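Local coordinates for Alpha/beta hydrolase (PDB 6KMO), which probably hydrolyses ester bonds as an esterase or lipase (CinB) of the alpha/beta hydrolase fold, at residues E48-P52 with Q53-Q57; A190-A193 with K194-G198; V321-A324 with L325-G329. The protein carries 2 engineered substitutions. One frame throughout, in Å; residues are numbered along the deposited sequence. Where two conformers were deposited one is given.

Interaction 1: E48-P52 with Q53-Q57; sequences EQMTP and QEARQ
Thr51 and Glu54 form a reciprocal cap at the start of helix 52-63, a local surface contact where the loop after helix 30-41 runs into helix 52-63. Thr51 OG1 accepts from Glu54 N at 3.0 Å, while Thr51 N returns a bond of 2.9 Å to Glu54 OE1. Both are nearly straight, although the second donor meets the carboxylate from 35° above its plane. Thr51 places OG1 between its backbone N and carbonyl carbon (chi1 65°), turning the hydroxyl oxygen to the N-H of Glu54. The same Glu54 OE1 is also held by a water, 2.7 Å away, whose second link, to Gln49 O, is weak. Behind this box the helical pattern begins, with Ala55 N donating a hydrogen bond to Thr51 O at 2.9 Å.

Met50 packs against the first turn. Its extended chain crosses Glu54 at a slant, with Met50 CB 3.6 Å from Glu54 OE1, and SD reaches the backbone of Ala55, 3.9 Å from CA. Ala55 itself is buried, against Trp236 of helix 231-241 and Leu112. On the first turn, Pro52 CB sits over the centre of one face of the Arg56 guanidinium, 3.8 Å above its plane. That group finds its polar partners beyond the turn, in a salt bridge with Glu143 and a bond from NE to Val111 O. Together, the paired side-chain and backbone bonds three residues apart make a classic capping box at a helix N-terminus.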
loop_
_atom_site.group_PDB
_atom_site.type_symbol
_atom_site.label_atom_id
_atom_site.label_comp_id
_atom_site.label_asym_id
_atom_site.label_seq_id
_atom_site.Cartn_x
_atom_site.Cartn_y
_atom_site.Cartn_z
ATOM N N GLU A 48 -2.763 20.718 -23.506
ATOM C CA GLU A 48 -3.404 21.988 -23.184
ATOM C C GLU A 48 -3.589 22.886 -24.398
ATOM O O GLU A 48 -4.280 23.909 -24.284
ATOM C CB GLU A 48 -2.661 22.710 -22.059
ATOM C CG GLU A 48 -1.280 23.265 -22.408
ATOM C CD GLU A 48 -0.124 22.280 -22.286
ATOM O OE1 GLU A 48 -0.362 21.078 -22.018
ATOM O OE2 GLU A 48 1.036 22.713 -22.447
ATOM N N GLN A 49 -3.006 22.541 -25.542
ATOM C CA GLN A 49 -3.228 23.265 -26.793
ATOM C C GLN A 49 -4.302 22.622 -27.658
ATOM O O GLN A 49 -4.586 23.121 -28.759
ATOM C CB GLN A 49 -1.917 23.366 -27.575
ATOM C CG GLN A 49 -0.870 24.215 -26.881
ATOM C CD GLN A 49 0.451 24.233 -27.617
ATOM O OE1 GLN A 49 0.518 23.940 -28.815
ATOM N NE2 GLN A 49 1.509 24.548 -26.899
ATOM N N MET A 50 -4.912 21.533 -27.195
ATOM C CA MET A 50 -5.936 20.829 -27.954
ATOM C C MET A 50 -7.324 21.360 -27.609
ATOM O O MET A 50 -7.543 21.987 -26.569
ATOM C CB MET A 50 -5.898 19.333 -27.618
ATOM C CG MET A 50 -4.652 18.599 -28.063
ATOM S SD MET A 50 -4.661 16.815 -27.590
ATOM C CE MET A 50 -3.011 16.377 -28.125
ATOM N N THR A 51 -8.284 21.081 -28.487
ATOM C CA THR A 51 -9.667 21.288 -28.108
ATOM C C THR A 51 -10.062 20.217 -27.097
ATOM O O THR A 51 -9.419 19.169 -27.010
ATOM C CB THR A 51 -10.584 21.165 -29.313
ATOM O OG1 THR A 51 -10.550 19.832 -29.802
ATOM C CG2 THR A 51 -10.148 22.119 -30.435
ATOM N N PRO A 52 -11.120 20.450 -26.320
ATOM C CA PRO A 52 -11.606 19.375 -25.439
ATOM C C PRO A 52 -11.848 18.082 -26.181
ATOM O O PRO A 52 -11.492 17.008 -25.682
ATOM C CB PRO A 52 -12.884 19.969 -24.844
ATOM C CG PRO A 52 -12.576 21.424 -24.772
ATOM C CD PRO A 52 -11.762 21.738 -26.014
ATOM N N GLN A 53 -12.416 18.157 -27.386
ATOM C CA GLN A 53 -12.701 16.948 -28.148
ATOM C C GLN A 53 -11.418 16.206 -28.521
ATOM O O GLN A 53 -11.316 14.987 -28.341
ATOM C CB GLN A 53 -13.508 17.327 -29.395
ATOM C CG GLN A 53 -14.898 17.917 -29.095
ATOM C CD GLN A 53 -14.910 19.386 -28.621
ATOM O OE1 GLN A 53 -13.932 20.131 -28.750
ATOM N NE2 GLN A 53 -16.048 19.801 -28.066
ATOM N N GLU A 54 -10.409 16.933 -29.013
ATOM C CA GLU A 54 -9.139 16.307 -29.349
ATOM C C GLU A 54 -8.512 15.657 -28.124
ATOM O O GLU A 54 -8.007 14.526 -28.199
ATOM C CB GLU A 54 -8.183 17.354 -29.929
ATOM C CG GLU A 54 -8.546 17.824 -31.325
ATOM C CD GLU A 54 -7.754 19.044 -31.760
ATOM O OE1 GLU A 54 -7.229 19.778 -30.895
ATOM O OE2 GLU A 54 -7.663 19.275 -32.987
ATOM N N ALA A 55 -8.520 16.364 -26.990
ATOM C CA ALA A 55 -7.913 15.831 -25.775
ATOM C C ALA A 55 -8.653 14.589 -25.301
ATOM O O ALA A 55 -8.029 13.616 -24.873
ATOM C CB ALA A 55 -7.932 16.905 -24.688
ATOM N N ARG A 56 -9.981 14.606 -25.371
ATOM C CA ARG A 56 -10.754 13.437 -24.970
ATOM C C ARG A 56 -10.360 12.216 -25.787
ATOM O O ARG A 56 -10.259 11.108 -25.247
ATOM C CB ARG A 56 -12.240 13.720 -25.117
ATOM C CG ARG A 56 -12.763 14.674 -24.061
ATOM C CD ARG A 56 -14.114 15.281 -24.401
ATOM N NE ARG A 56 -14.426 16.280 -23.382
ATOM C CZ ARG A 56 -15.302 17.272 -23.491
ATOM N NH1 ARG A 56 -16.031 17.433 -24.585
ATOM N NH2 ARG A 56 -15.450 18.102 -22.471
ATOM N N GLN A 57 -10.126 12.402 -27.082
ATOM C CA GLN A 57 -9.779 11.286 -27.959
ATOM C C GLN A 57 -8.436 10.673 -27.601
ATOM O O GLN A 57 -8.234 9.467 -27.822
ATOM C CB GLN A 57 -9.808 11.748 -29.417
ATOM C CG GLN A 57 -11.221 12.067 -29.891
ATOM C CD GLN A 57 -11.264 12.726 -31.251
ATOM O OE1 GLN A 57 -10.493 13.646 -31.535
ATOM N NE2 GLN A 57 -12.178 12.263 -32.095
HETATM O O HOH W 1 -6.139 22.150 -31.530
#

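Interaction 2: A190-A193 with K194-G198; sequences ALQA and KQFNG
Ala193 and Gly198 close the C-terminal end of helix 181-195 in a Schellman motif, within the beta-alpha-beta unit that runs from strand 174-179 through this helix to strand 203-207. Gly198 N donates to Ala193 O at 2.9 Å, the six-to-one bond that reverses the chain. Asn197 takes the left-handed helical conformation (phi 56°), and its N gives the accompanying five-to-two bond to Lys194 O, which is weak. Gly198 has backbone angles that suit a residue without a side chain, and its O is taken by Tyr154 OH from helix 148-163.

The preceding turns are satisfied in the ordinary helical way. Lys194 N bonds to Ala190 O, and Gln195 N to Leu191 O at 3.0 Å. Leu191 O has a second donor, a water at 2.8 Å. The lysine side chain was deposited in two conformers, so what its end does is tentative: in one of them bends at chi3 and chi4 curl the chain back beside Leu191, and NZ donates both to that water and to Gln262 O.

The buried amide of Gln192 turns away from the helix end: NE2 donates to Ile150 O, with a weak bond to Ser188 O besides. Its chain runs alongside Phe196, the amide and ring planes 86° apart, and Leu8 of the second subunit packs on both residues. Phe196 also meets the ring of Tyr154 edge-to-face. Gln192 O receives Phe196 N at 2.8 Å, and this same oxygen approaches the ring obliquely, 3.2 Å from Phe196 CD2.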
loop_
_atom_site.group_PDB
_atom_site.type_symbol
_atom_site.label_atom_id
_atom_site.label_comp_id
_atom_site.label_asym_id
_atom_site.label_seq_id
_atom_site.Cartn_x
_atom_site.Cartn_y
_atom_site.Cartn_z
ATOM N N ALA A 190 -18.183 13.602 0.199
ATOM C CA ALA A 190 -18.142 13.366 1.637
ATOM C C ALA A 190 -18.395 14.654 2.423
ATOM O O ALA A 190 -19.097 14.638 3.444
ATOM C CB ALA A 190 -16.813 12.727 2.041
ATOM N N LEU A 191 -17.844 15.778 1.968
ATOM C CA LEU A 191 -18.032 17.045 2.678
ATOM C C LEU A 191 -19.456 17.566 2.508
ATOM O O LEU A 191 -20.027 18.137 3.446
ATOM C CB LEU A 191 -17.002 18.065 2.213
ATOM C CG LEU A 191 -15.558 17.799 2.656
ATOM C CD1 LEU A 191 -14.574 18.620 1.858
ATOM C CD2 LEU A 191 -15.394 18.028 4.152
ATOM N N GLN A 192 -20.068 17.360 1.342
ATOM C CA GLN A 192 -21.485 17.688 1.208
ATOM C C GLN A 192 -22.320 16.817 2.139
ATOM O O GLN A 192 -23.223 17.313 2.824
ATOM C CB GLN A 192 -21.940 17.474 -0.234
ATOM C CG GLN A 192 -21.459 18.521 -1.214
ATOM C CD GLN A 192 -21.851 18.166 -2.624
ATOM O OE1 GLN A 192 -22.990 18.370 -3.028
ATOM N NE2 GLN A 192 -20.922 17.593 -3.370
ATOM N N ALA A 193 -22.049 15.518 2.178
ATOM C CA ALA A 193 -22.810 14.624 3.049
ATOM C C ALA A 193 -22.694 15.039 4.511
ATOM O O ALA A 193 -23.674 14.965 5.261
ATOM C CB ALA A 193 -22.372 13.177 2.836
ATOM N N LYS A 194 -21.521 15.502 4.934
ATOM C CA LYS A 194 -21.385 15.978 6.306
ATOM C C LYS A 194 -22.238 17.219 6.529
ATOM O O LYS A 194 -22.974 17.312 7.517
ATOM C CB LYS A 194 -19.919 16.253 6.632
ATOM C CG LYS A 194 -19.703 16.815 8.035
ATOM C CD LYS A 194 -18.312 16.488 8.571
ATOM C CE LYS A 194 -17.215 17.084 7.704
ATOM N NZ LYS A 194 -17.295 18.570 7.618
ATOM N N GLN A 195 -22.181 18.173 5.600
ATOM C CA GLN A 195 -22.950 19.399 5.769
ATOM C C GLN A 195 -24.449 19.130 5.760
ATOM O O GLN A 195 -25.208 19.784 6.494
ATOM C CB GLN A 195 -22.581 20.402 4.677
ATOM C CG GLN A 195 -23.064 21.810 4.978
ATOM C CD GLN A 195 -22.421 22.378 6.232
ATOM O OE1 GLN A 195 -21.262 22.083 6.538
ATOM N NE2 GLN A 195 -23.165 23.182 6.962
ATOM N N PHE A 196 -24.899 18.174 4.951
ATOM C CA PHE A 196 -26.322 17.926 4.743
ATOM C C PHE A 196 -26.849 16.755 5.574
ATOM O O PHE A 196 -27.979 16.302 5.342
ATOM C CB PHE A 196 -26.600 17.696 3.253
ATOM C CG PHE A 196 -26.125 18.811 2.354
ATOM C CD1 PHE A 196 -26.187 20.131 2.753
ATOM C CD2 PHE A 196 -25.614 18.524 1.097
ATOM C CE1 PHE A 196 -25.752 21.147 1.915
ATOM C CE2 PHE A 196 -25.188 19.528 0.256
ATOM C CZ PHE A 196 -25.241 20.837 0.661
ATOM N N ASN A 197 -26.057 16.251 6.519
ATOM C CA ASN A 197 -26.445 15.166 7.427
ATOM C C ASN A 197 -26.894 13.894 6.699
ATOM O O ASN A 197 -27.930 13.296 7.002
ATOM C CB ASN A 197 -27.502 15.626 8.440
ATOM C CG ASN A 197 -27.098 16.898 9.159
ATOM O OD1 ASN A 197 -26.133 16.913 9.924
ATOM N ND2 ASN A 197 -27.829 17.977 8.904
ATOM N N GLY A 198 -26.078 13.454 5.751
ATOM C CA GLY A 198 -26.233 12.131 5.182
ATOM C C GLY A 198 -26.016 12.185 3.690
ATOM O O GLY A 198 -25.905 13.262 3.089
HETATM O O HOH W 2 -18.729 19.750 5.306
#

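Interaction 3: V321-A324 with L325-G329; sequences VKVA and LEQAG
The amide of Gln327 carries a methyl of Val323 on one of its faces: Val323 CG1 stands over the amide carbon CD at 3.5 Å, and is equally far, 3.7 Å, from OE1 and NE2. The two side chains lie alongside one another, one helical turn apart. Val323 directs CG1 beside its carbonyl carbon (chi1 168°), toward the following turn, where the extended glutamine passes. Gln327 is buried, yet its amide is hydrogen-bonded at both polar atoms. OE1 pairs with Tyr302 OH; NE2 probably pairs with the backbone O of Gln327 of the second subunit, since the reciprocal bond, from Gln327 O to NE2 of that subunit's Gln327, is seen.

On another side of the helix, Val321 and Leu325 repeat the i to i+4 pairing in purely apolar form, with Val321 CG1 resting 4.0 Å from Leu325 CD1. The backbone beneath is regular. Gln327 N bonds to Val323 O at 2.9 Å, and Ala328 N to Ala324 O at the same 2.9 Å; the latter oxygen is shared with Gln272 NE2, from strand 269-274.

Helix 319-335 is thereby covered on several fronts. Leu325 leans on Arg120, Leu121 and Asp124 of helix 115-129, Tyr309 touches Val321 and Ala324, strands 269-274 and 297-302 supply Gln272 and Tyr302, and Val323 packs on Thr298 of the second subunit.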
loop_
_atom_site.group_PDB
_atom_site.type_symbol
_atom_site.label_atom_id
_atom_site.label_comp_id
_atom_site.label_asym_id
_atom_site.label_seq_id
_atom_site.Cartn_x
_atom_site.Cartn_y
_atom_site.Cartn_z
ATOM N N VAL A 321 0.684 -2.157 -10.224
ATOM C CA VAL A 321 -0.715 -1.830 -10.490
ATOM C C VAL A 321 -1.618 -2.941 -9.985
ATOM O O VAL A 321 -2.599 -2.698 -9.272
ATOM C CB VAL A 321 -0.928 -1.558 -11.993
ATOM C CG1 VAL A 321 -2.420 -1.499 -12.333
ATOM C CG2 VAL A 321 -0.210 -0.267 -12.399
ATOM N N LYS A 322 -1.315 -4.179 -10.365
ATOM C CA LYS A 322 -2.153 -5.295 -9.964
ATOM C C LYS A 322 -2.236 -5.399 -8.453
ATOM O O LYS A 322 -3.322 -5.606 -7.894
ATOM C CB LYS A 322 -1.612 -6.585 -10.562
ATOM C CG LYS A 322 -1.717 -6.592 -12.093
ATOM C CD LYS A 322 -1.490 -7.980 -12.698
ATOM C CE LYS A 322 -0.034 -8.306 -12.844
ATOM N NZ LYS A 322 0.127 -9.614 -13.565
ATOM N N VAL A 323 -1.110 -5.213 -7.768
ATOM C CA VAL A 323 -1.115 -5.292 -6.315
ATOM C C VAL A 323 -1.848 -4.099 -5.716
ATOM O O VAL A 323 -2.677 -4.267 -4.819
ATOM C CB VAL A 323 0.322 -5.441 -5.783
ATOM C CG1 VAL A 323 0.377 -5.240 -4.261
ATOM C CG2 VAL A 323 0.863 -6.807 -6.181
ATOM N N ALA A 324 -1.577 -2.888 -6.207
ATOM C CA ALA A 324 -2.223 -1.708 -5.641
ATOM C C ALA A 324 -3.744 -1.811 -5.713
ATOM O O ALA A 324 -4.452 -1.420 -4.769
ATOM C CB ALA A 324 -1.761 -0.446 -6.366
ATOM N N LEU A 325 -4.277 -2.290 -6.833
ATOM C CA LEU A 325 -5.725 -2.345 -6.981
ATOM C C LEU A 325 -6.317 -3.475 -6.149
ATOM O O LEU A 325 -7.393 -3.317 -5.561
ATOM C CB LEU A 325 -6.108 -2.443 -8.455
ATOM C CG LEU A 325 -5.688 -1.208 -9.264
ATOM C CD1 LEU A 325 -6.056 -1.393 -10.738
ATOM C CD2 LEU A 325 -6.305 0.083 -8.730
ATOM N N GLU A 326 -5.623 -4.612 -6.063
ATOM C CA GLU A 326 -6.043 -5.661 -5.133
ATOM C C GLU A 326 -6.100 -5.128 -3.704
ATOM O O GLU A 326 -7.041 -5.416 -2.961
ATOM C CB GLU A 326 -5.108 -6.877 -5.214
ATOM C CG GLU A 326 -5.528 -8.039 -4.324
ATOM C CD GLU A 326 -6.808 -8.714 -4.793
ATOM O OE1 GLU A 326 -7.121 -8.654 -5.998
ATOM O OE2 GLU A 326 -7.493 -9.338 -3.952
ATOM N N GLN A 327 -5.102 -4.334 -3.317
ATOM C CA GLN A 327 -5.011 -3.816 -1.957
ATOM C C GLN A 327 -6.075 -2.765 -1.679
ATOM O O GLN A 327 -6.615 -2.701 -0.561
ATOM C CB GLN A 327 -3.595 -3.272 -1.736
ATOM C CG GLN A 327 -2.532 -4.361 -1.691
ATOM C CD GLN A 327 -1.146 -3.844 -1.408
ATOM O OE1 GLN A 327 -0.779 -2.743 -1.810
ATOM N NE2 GLN A 327 -0.348 -4.654 -0.725
ATOM N N ALA A 328 -6.387 -1.922 -2.664
ATOM C CA ALA A 328 -7.511 -1.004 -2.500
ATOM C C ALA A 328 -8.808 -1.774 -2.321
ATOM O O ALA A 328 -9.628 -1.435 -1.456
ATOM C CB ALA A 328 -7.605 -0.062 -3.700
ATOM N N GLY A 329 -9.013 -2.812 -3.132
ATOM C CA GLY A 329 -10.230 -3.605 -3.022
ATOM C C GLY A 329 -10.345 -4.323 -1.691
ATOM O O GLY A 329 -11.435 -4.405 -1.119
#

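The three contacts follow one another along the chain, and none touches another: nearest atoms are about 20 Å apart for interactions 1 and 2, about 20 Å for 1 and 3, and about 16 Å for 2 and 3. Each belongs to a different helix, and they illustrate the start, the end and the middle of one. Interactions 1 and 3 lie on opposite sides of the chain's centre. Interaction 2 terminates the helix that follows the putative nucleophile elbow after strand 174-179, whereas interaction 3 is the most central, near strand 297-302, an outermost strand of the sheet within this chain. Interactions 2 and 3 both meet the second subunit, so these two helices contribute to dimer contacts; interaction 1 does not.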